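Local coordinates for glycosyl hydrolase BlGH5_18 (Bifidobacterium longum subsp. infantis, PDB 7LQX), which is a glycoside hydrolase of family 5, subfamily 18, that probably hydrolyses glycosidic bonds in the breakdown of N-glycans by this gut bacterium, at residues V63-V68 against A101-F106; S233-G238 against G248-H253. All blocks are in the same frame, centred on the assembly; numbering follows the deposited sequence. Where two conformers were deposited one is given.

Contact 1 of 2, residues V63-V68 against A101-F106; sequences VRVFPV and AYVDVF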
ATOM      1  N   VAL A  63     -14.511  22.634  -4.336  1.00  8.63           N
ATOM      2  CA  VAL A  63     -13.407  21.723  -4.570  1.00  8.22           C
ATOM      3  C   VAL A  63     -13.881  20.294  -4.341  1.00  7.83           C
ATOM      4  O   VAL A  63     -14.798  20.032  -3.557  1.00  9.26           O
ATOM      5  CB  VAL A  63     -12.202  22.028  -3.652  1.00  8.46           C
ATOM      6  CG1 VAL A  63     -11.584  23.378  -3.988  1.00 11.23           C
ATOM      7  CG2 VAL A  63     -12.600  21.973  -2.181  1.00  9.20           C
ATOM      8  N   ARG A  64     -13.237  19.362  -5.042  1.00  7.63           N
ATOM      9  CA  ARG A  64     -13.340  17.927  -4.794  1.00  6.91           C
ATOM     10  C   ARG A  64     -12.018  17.479  -4.186  1.00  6.81           C
ATOM     11  O   ARG A  64     -10.952  17.815  -4.708  1.00  7.78           O
ATOM     12  CB  ARG A  64     -13.638  17.190  -6.103  1.00  7.62           C
ATOM     13  CG  ARG A  64     -13.788  15.684  -5.995  1.00  7.35           C
ATOM     14  CD  ARG A  64     -14.381  15.112  -7.279  1.00  7.29           C
ATOM     15  NE  ARG A  64     -14.276  13.656  -7.303  1.00  6.97           N
ATOM     16  CZ  ARG A  64     -13.675  12.948  -8.257  1.00  6.74           C
ATOM     17  NH1 ARG A  64     -13.124  13.536  -9.311  1.00  7.10           N
ATOM     18  NH2 ARG A  64     -13.637  11.630  -8.154  1.00  8.15           N
ATOM     19  N   VAL A  65     -12.081  16.769  -3.065  0.58  6.74           N
ATOM     20  CA  VAL A  65     -10.869  16.422  -2.339  0.58  8.28           C
ATOM     21  C   VAL A  65     -10.788  14.926  -2.090  0.58  6.38           C
ATOM     22  O   VAL A  65     -11.800  14.225  -1.996  0.58  7.04           O
ATOM     23  CB  VAL A  65     -10.726  17.219  -1.025  0.58  8.86           C
ATOM     24  CG1 VAL A  65     -10.816  18.710  -1.313  0.58 10.42           C
ATOM     25  CG2 VAL A  65     -11.788  16.796  -0.031  0.58 10.40           C
ATOM     26  N   PHE A  66      -9.550  14.458  -1.953  1.00  6.77           N
ATOM     27  CA  PHE A  66      -9.200  13.046  -2.018  1.00  7.29           C
ATOM     28  C   PHE A  66      -8.300  12.590  -0.880  1.00  6.82           C
ATOM     29  O   PHE A  66      -7.070  12.622  -1.007  1.00  7.94           O
ATOM     30  CB  PHE A  66      -8.478  12.755  -3.340  1.00  8.64           C
ATOM     31  CG  PHE A  66      -9.236  13.182  -4.560  1.00  6.92           C
ATOM     32  CD1 PHE A  66     -10.087  12.298  -5.184  1.00  7.28           C
ATOM     33  CD2 PHE A  66      -9.105  14.456  -5.075  1.00  7.17           C
ATOM     34  CE1 PHE A  66     -10.794  12.669  -6.306  1.00  7.92           C
ATOM     35  CE2 PHE A  66      -9.811  14.840  -6.208  1.00  7.89           C
ATOM     36  CZ  PHE A  66     -10.652  13.943  -6.823  1.00  7.77           C
ATOM     37  N   PRO A  67      -8.871  12.100   0.221  1.00  7.12           N
ATOM     38  CA  PRO A  67      -8.065  11.354   1.198  1.00  7.96           C
ATOM     39  C   PRO A  67      -7.595  10.033   0.602  1.00  7.89           C
ATOM     40  O   PRO A  67      -8.089   9.568  -0.428  1.00  7.79           O
ATOM     41  CB  PRO A  67      -9.032  11.133   2.365  1.00  9.65           C
ATOM     42  CG  PRO A  67     -10.384  11.158   1.732  1.00  9.29           C
ATOM     43  CD  PRO A  67     -10.295  12.150   0.610  1.00  6.71           C
ATOM     44  N   VAL A  68      -6.614   9.423   1.265  1.00  8.08           N
ATOM     45  CA  VAL A  68      -5.970   8.199   0.785  1.00  7.09           C
ATOM     46  C   VAL A  68      -6.270   7.051   1.744  1.00  7.40           C
ATOM     47  O   VAL A  68      -6.060   7.164   2.958  1.00  7.92           O
ATOM     48  CB  VAL A  68      -4.463   8.422   0.574  1.00  8.23           C
ATOM     49  CG1 VAL A  68      -3.730   7.118   0.303  1.00  8.44           C
ATOM     50  CG2 VAL A  68      -4.263   9.396  -0.567  1.00  9.00           C
ATOM     51  N   ALA A 101     -17.175  21.899  -0.407  1.00  9.65           N
ATOM     52  CA  ALA A 101     -16.278  20.770  -0.590  1.00 10.32           C
ATOM     53  C   ALA A 101     -17.075  19.490  -0.775  1.00  8.31           C
ATOM     54  O   ALA A 101     -18.054  19.249  -0.064  1.00  9.53           O
ATOM     55  CB  ALA A 101     -15.324  20.632   0.601  1.00 11.52           C
ATOM     56  N   TYR A 102     -16.665  18.698  -1.759  1.00  7.96           N
ATOM     57  CA  TYR A 102     -17.140  17.342  -2.006  1.00  8.22           C
ATOM     58  C   TYR A 102     -15.963  16.404  -1.769  1.00  7.90           C
ATOM     59  O   TYR A 102     -14.838  16.702  -2.172  1.00  9.24           O
ATOM     60  CB  TYR A 102     -17.638  17.233  -3.455  1.00  7.29           C
ATOM     61  CG  TYR A 102     -18.848  18.099  -3.717  1.00  7.85           C
ATOM     62  CD1 TYR A 102     -18.707  19.448  -3.975  1.00  9.29           C
ATOM     63  CD2 TYR A 102     -20.131  17.574  -3.653  1.00  8.94           C
ATOM     64  CE1 TYR A 102     -19.809  20.257  -4.174  1.00  9.47           C
ATOM     65  CE2 TYR A 102     -21.244  18.375  -3.860  1.00  9.07           C
ATOM     66  CZ  TYR A 102     -21.074  19.718  -4.120  1.00  8.94           C
ATOM     67  OH  TYR A 102     -22.172  20.532  -4.317  1.00 11.33           O
ATOM     68  N   VAL A 103     -16.194  15.291  -1.071  1.00  7.28           N
ATOM     69  CA  VAL A 103     -15.111  14.400  -0.655  1.00  6.84           C
ATOM     70  C   VAL A 103     -15.327  13.025  -1.273  1.00  7.24           C
ATOM     71  O   VAL A 103     -16.439  12.492  -1.229  1.00  7.93           O
ATOM     72  CB  VAL A 103     -15.061  14.288   0.882  1.00  7.05           C
ATOM     73  CG1 VAL A 103     -13.981  13.311   1.321  1.00  9.17           C
ATOM     74  CG2 VAL A 103     -14.835  15.641   1.511  1.00 10.48           C
ATOM     75  N   ASP A 104     -14.268  12.443  -1.839  1.00  6.94           N
ATOM     76  CA  ASP A 104     -14.294  11.060  -2.304  1.00  7.36           C
ATOM     77  C   ASP A 104     -13.709  10.181  -1.201  1.00  8.06           C
ATOM     78  O   ASP A 104     -12.610  10.464  -0.708  1.00  7.59           O
ATOM     79  CB  ASP A 104     -13.436  10.872  -3.556  1.00  8.26           C
ATOM     80  CG  ASP A 104     -14.139  11.268  -4.834  1.00  9.70           C
ATOM     81  OD1 ASP A 104     -14.714  12.371  -4.904  1.00  9.39           O
ATOM     82  OD2 ASP A 104     -14.085  10.469  -5.797  1.00 10.74           O
ATOM     83  N   VAL A 105     -14.405   9.094  -0.839  1.00  8.26           N
ATOM     84  CA  VAL A 105     -14.018   8.365   0.370  1.00  7.74           C
ATOM     85  C   VAL A 105     -12.828   7.437   0.130  1.00  8.57           C
ATOM     86  O   VAL A 105     -11.872   7.455   0.912  1.00  9.17           O
ATOM     87  CB  VAL A 105     -15.193   7.609   1.013  1.00  8.25           C
ATOM     88  CG1 VAL A 105     -14.704   6.846   2.255  1.00 10.19           C
ATOM     89  CG2 VAL A 105     -16.308   8.565   1.372  1.00  8.95           C
ATOM     90  N   PHE A 106     -12.883   6.582  -0.909  1.00  6.35           N
ATOM     91  CA  PHE A 106     -11.926   5.481  -1.082  1.00  8.04           C
ATOM     92  C   PHE A 106     -11.019   5.697  -2.289  1.00  6.87           C
ATOM     93  O   PHE A 106     -11.401   5.393  -3.422  1.00  7.12           O
ATOM     94  CB  PHE A 106     -12.640   4.133  -1.246  1.00  7.17           C
ATOM     95  CG  PHE A 106     -13.468   3.726  -0.063  1.00  8.24           C
ATOM     96  CD1 PHE A 106     -12.871   3.251   1.089  1.00  8.16           C
ATOM     97  CD2 PHE A 106     -14.855   3.808  -0.108  1.00  8.23           C
ATOM     98  CE1 PHE A 106     -13.644   2.875   2.179  1.00 10.34           C
ATOM     99  CE2 PHE A 106     -15.625   3.433   0.981  1.00  9.08           C
ATOM    100  CZ  PHE A 106     -15.023   2.979   2.121  1.00 10.23           C
TER
HETATM  101  O   HOH W   1      -9.278   7.174   0.557  1.00  7.73           O
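Arg64 grips the carboxylate of Asp104 side-on with two nitrogens. NE of Arg64 bonds to OD1 of Asp104 at 2.8 Å, and NH2 of Arg64 bonds to OD2 of Asp104 at 2.7 Å. This is a salt bridge, but not a flat one: the guanidinium and carboxylate planes are 53° apart, and both oxygens are met from above the carboxylate plane. The arginine chain runs extended from CG to NE, with CG turned away from the backbone N (chi1 -179°), and this carries NE and NH2 along the sheet to Asp104. CE1 of Phe66 sits over the centre of one guanidinium face. Beneath the side chains, the two strands pair in parallel. Tyr102 N donates to Val63 O at 2.9 Å, Val65 N to Tyr102 O, and Asp104 N to Val65 O. They are the second and third strands of a (beta/alpha)8 barrel, the fold of GH5 enzymes, and the salt bridge lies near their C-terminal ends. On the other face of the sheet, CG2 of Val63 meets CB of Ala101 at 4.1 Å, and CD of Pro67 meets CG1 of Val103 at 3.9 Å. Helix 81-96 packs on Val63, Pro67 and Val103. Further out, Arg64 NH1 holds Glu276 and Asn29, while NH2 also reaches Asn162. A methionine in place of Arg64 would probably leave the buried carboxylate of Asp104 without its two-point partner, and take from Glu276 the salt bridge to NH1.

Contact 2 of 2, residues S233-G238 against G248-H253; sequences SWVFNG and GECTAH
ND1 of His253 and OG of Ser233 form a hydrogen bond of 2.9 Å. The proton may lie on either atom. The hydroxyl comes in at the ring edge, near the ring plane. CG of His253 lies anti to the backbone N (chi1 -173°), which sends the imidazole off the helix and into the loop 233-238. At the other ring nitrogen, ND2 of Asn237 lies 3.1 Å from NE2 of His253. The amide and ring planes are 76° apart. OD1 of Asn237 bonds to Thr239, and ND2 to Asp207. The serine bond ties the imidazole to the end of the strand. Val235 packs beside it. CG1 of Val235 lies 3.8 Å from CB of His253 and 3.4 Å from the carbonyl O of Cys250. The other methyl, CG2 of Val235, touches SG of Cys250 at 3.9 Å. Phe292 of helix 289-300 packs on both Val235 and Cys250. Within the loop, Asn237 N bonds to Trp234 O and draws the chain into a turn. Trp234 points away from the helix, and its NE1 bonds to Glu276. The contact joins the loop after barrel strand 229-233 to the start of helix 248-264, the next long helix, as part of a beta-alpha unit of the (beta/alpha)8 barrel.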
ATOM      1  N   SER A 233     -14.371  13.011 -18.176  1.00  6.10           N
ATOM      2  CA  SER A 233     -14.206  13.089 -19.626  1.00  5.82           C
ATOM      3  C   SER A 233     -12.737  13.280 -19.975  1.00  6.07           C
ATOM      4  O   SER A 233     -12.162  14.338 -19.702  1.00  6.44           O
ATOM      5  CB  SER A 233     -15.048  14.231 -20.185  1.00  7.27           C
ATOM      6  OG  SER A 233     -14.912  14.295 -21.586  1.00  7.04           O
ATOM      7  N   TRP A 234     -12.155  12.279 -20.649  1.00  6.53           N
ATOM      8  CA  TRP A 234     -10.722  12.220 -20.935  1.00  6.40           C
ATOM      9  C   TRP A 234     -10.491  11.840 -22.392  1.00  6.00           C
ATOM     10  O   TRP A 234     -10.650  10.675 -22.772  1.00  7.64           O
ATOM     11  CB  TRP A 234     -10.031  11.243 -19.990  1.00  7.00           C
ATOM     12  CG  TRP A 234      -9.958  11.789 -18.614  1.00  7.23           C
ATOM     13  CD1 TRP A 234     -10.696  11.408 -17.526  1.00  8.80           C
ATOM     14  CD2 TRP A 234      -9.128  12.866 -18.178  1.00  7.25           C
ATOM     15  NE1 TRP A 234     -10.356  12.173 -16.435  1.00  8.20           N
ATOM     16  CE2 TRP A 234      -9.394  13.073 -16.809  1.00  7.99           C
ATOM     17  CE3 TRP A 234      -8.187  13.676 -18.810  1.00  7.55           C
ATOM     18  CZ2 TRP A 234      -8.739  14.044 -16.066  1.00  8.92           C
ATOM     19  CZ3 TRP A 234      -7.543  14.641 -18.070  1.00  8.76           C
ATOM     20  CH2 TRP A 234      -7.823  14.822 -16.717  1.00  8.67           C
ATOM     21  N   VAL A 235     -10.066  12.820 -23.196  1.00  5.80           N
ATOM     22  CA  VAL A 235      -9.953  12.636 -24.642  1.00  6.47           C
ATOM     23  C   VAL A 235      -8.732  11.834 -25.061  1.00  8.52           C
ATOM     24  O   VAL A 235      -8.574  11.567 -26.260  1.00  9.33           O
ATOM     25  CB  VAL A 235     -10.033  13.979 -25.399  1.00  7.54           C
ATOM     26  CG1 VAL A 235     -11.422  14.593 -25.231  1.00  9.46           C
ATOM     27  CG2 VAL A 235      -8.941  14.948 -24.946  1.00  7.59           C
ATOM     28  N   PHE A 236      -7.875  11.424 -24.120  1.00  6.73           N
ATOM     29  CA  PHE A 236      -6.840  10.444 -24.437  1.00  8.25           C
ATOM     30  C   PHE A 236      -7.391   9.028 -24.600  1.00  9.53           C
ATOM     31  O   PHE A 236      -6.616   8.094 -24.845  1.00 10.09           O
ATOM     32  CB  PHE A 236      -5.708  10.455 -23.402  1.00  8.26           C
ATOM     33  CG  PHE A 236      -6.139  10.193 -21.979  1.00  9.68           C
ATOM     34  CD1 PHE A 236      -6.793   9.024 -21.619  1.00 14.23           C
ATOM     35  CD2 PHE A 236      -5.844  11.111 -20.989  1.00 11.16           C
ATOM     36  CE1 PHE A 236      -7.159   8.797 -20.304  1.00 12.77           C
ATOM     37  CE2 PHE A 236      -6.200  10.879 -19.674  1.00 11.49           C
ATOM     38  CZ  PHE A 236      -6.848   9.724 -19.333  1.00 11.31           C
ATOM     39  N   ASN A 237      -8.701   8.847 -24.484  1.00  7.82           N
ATOM     40  CA  ASN A 237      -9.329   7.540 -24.594  1.00  8.91           C
ATOM     41  C   ASN A 237      -9.529   7.075 -26.027  1.00 10.28           C
ATOM     42  O   ASN A 237     -10.323   6.153 -26.256  1.00 11.51           O
ATOM     43  CB  ASN A 237     -10.689   7.567 -23.891  1.00  7.91           C
ATOM     44  CG  ASN A 237     -11.705   8.457 -24.596  1.00  8.21           C
ATOM     45  OD1 ASN A 237     -11.429   9.061 -25.629  1.00  8.67           O
ATOM     46  ND2 ASN A 237     -12.902   8.526 -24.026  1.00  7.89           N
ATOM     47  N   GLY A 238      -8.843   7.682 -26.989  1.00  9.77           N
ATOM     48  CA  GLY A 238      -9.006   7.366 -28.387  1.00 10.12           C
ATOM     49  C   GLY A 238      -9.685   8.457 -29.177  1.00  9.08           C
ATOM     50  O   GLY A 238      -9.617   8.448 -30.410  1.00 10.51           O
ATOM     51  N   GLY A 248     -13.617  18.609 -33.888  1.00 11.52           N
ATOM     52  CA  GLY A 248     -14.846  18.850 -33.163  1.00 12.07           C
ATOM     53  C   GLY A 248     -15.245  17.697 -32.266  1.00 10.34           C
ATOM     54  O   GLY A 248     -15.848  17.910 -31.216  1.00  9.74           O
ATOM     55  N   GLU A 249     -14.942  16.465 -32.674  1.00  9.75           N
ATOM     56  CA  GLU A 249     -15.238  15.324 -31.816  1.00 11.55           C
ATOM     57  C   GLU A 249     -14.487  15.449 -30.496  1.00  9.11           C
ATOM     58  O   GLU A 249     -15.017  15.136 -29.426  1.00 10.18           O
ATOM     59  CB  GLU A 249     -14.847  14.023 -32.519  1.00 11.56           C
ATOM     60  CG  GLU A 249     -15.727  13.624 -33.696  1.00 13.70           C
ATOM     61  CD  GLU A 249     -15.271  14.210 -35.022  1.00 13.73           C
ATOM     62  OE1 GLU A 249     -14.363  15.073 -35.040  1.00 12.90           O
ATOM     63  OE2 GLU A 249     -15.814  13.788 -36.068  1.00 16.07           O
ATOM     64  N   CYS A 250     -13.237  15.901 -30.562  1.00  9.65           N
ATOM     65  CA  CYS A 250     -12.431  16.055 -29.359  1.00 10.83           C
ATOM     66  C   CYS A 250     -13.090  17.012 -28.367  1.00  7.57           C
ATOM     67  O   CYS A 250     -13.234  16.687 -27.185  1.00  8.74           O
ATOM     68  CB  CYS A 250     -11.034  16.529 -29.749  1.00  9.10           C
ATOM     69  SG  CYS A 250      -9.891  16.545 -28.377  1.00 12.55           S
ATOM     70  N   THR A 251     -13.514  18.187 -28.823  1.00  8.55           N
ATOM     71  CA  THR A 251     -14.110  19.147 -27.900  1.00  7.25           C
ATOM     72  C   THR A 251     -15.554  18.818 -27.545  1.00  7.76           C
ATOM     73  O   THR A 251     -16.065  19.371 -26.566  1.00  8.22           O
ATOM     74  CB  THR A 251     -14.038  20.573 -28.453  1.00  8.79           C
ATOM     75  OG1 THR A 251     -14.646  20.602 -29.747  1.00 11.27           O
ATOM     76  CG2 THR A 251     -12.595  21.059 -28.523  1.00 11.05           C
ATOM     77  N   ALA A 252     -16.204  17.923 -28.283  1.00  7.00           N
ATOM     78  CA  ALA A 252     -17.567  17.507 -27.989  1.00  6.69           C
ATOM     79  C   ALA A 252     -17.640  16.331 -27.029  1.00  6.62           C
ATOM     80  O   ALA A 252     -18.739  15.953 -26.635  1.00  7.22           O
ATOM     81  CB  ALA A 252     -18.296  17.126 -29.280  1.00  8.23           C
ATOM     82  N   HIS A 253     -16.510  15.761 -26.616  1.00  7.09           N
ATOM     83  CA  HIS A 253     -16.563  14.497 -25.889  1.00  6.37           C
ATOM     84  C   HIS A 253     -17.311  14.624 -24.566  1.00  6.23           C
ATOM     85  O   HIS A 253     -18.056  13.714 -24.180  1.00  7.07           O
ATOM     86  CB  HIS A 253     -15.157  13.936 -25.662  1.00  6.96           C
ATOM     87  CG  HIS A 253     -15.157  12.566 -25.059  1.00  6.90           C
ATOM     88  ND1 HIS A 253     -15.112  12.352 -23.697  1.00  8.06           N
ATOM     89  CD2 HIS A 253     -15.247  11.342 -25.629  1.00  7.57           C
ATOM     90  CE1 HIS A 253     -15.166  11.056 -23.457  1.00  7.97           C
ATOM     91  NE2 HIS A 253     -15.246  10.419 -24.609  1.00  8.04           N
TER

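In the fold
Contact 1 comes first along the chain and closes before contact 2 opens. Their centres are about 25 Å apart, on opposite sides of the chain's centre, and their nearest atoms are about 8 Å apart without touching. Both belong to the same parallel barrel. Contact 1 pairs two neighbouring strands, 62-65 and 100-104. Contact 2 ties the loop after strand 229-233 to helix 248-264. Glu276, near the end of strand 272-277, links them: one of its carboxylate oxygens bonds Arg64 of contact 1 and the other bonds Trp234 of contact 2. These groups meet near the C-terminal ends of the strands, the end of the barrel where GH5 active sites lie.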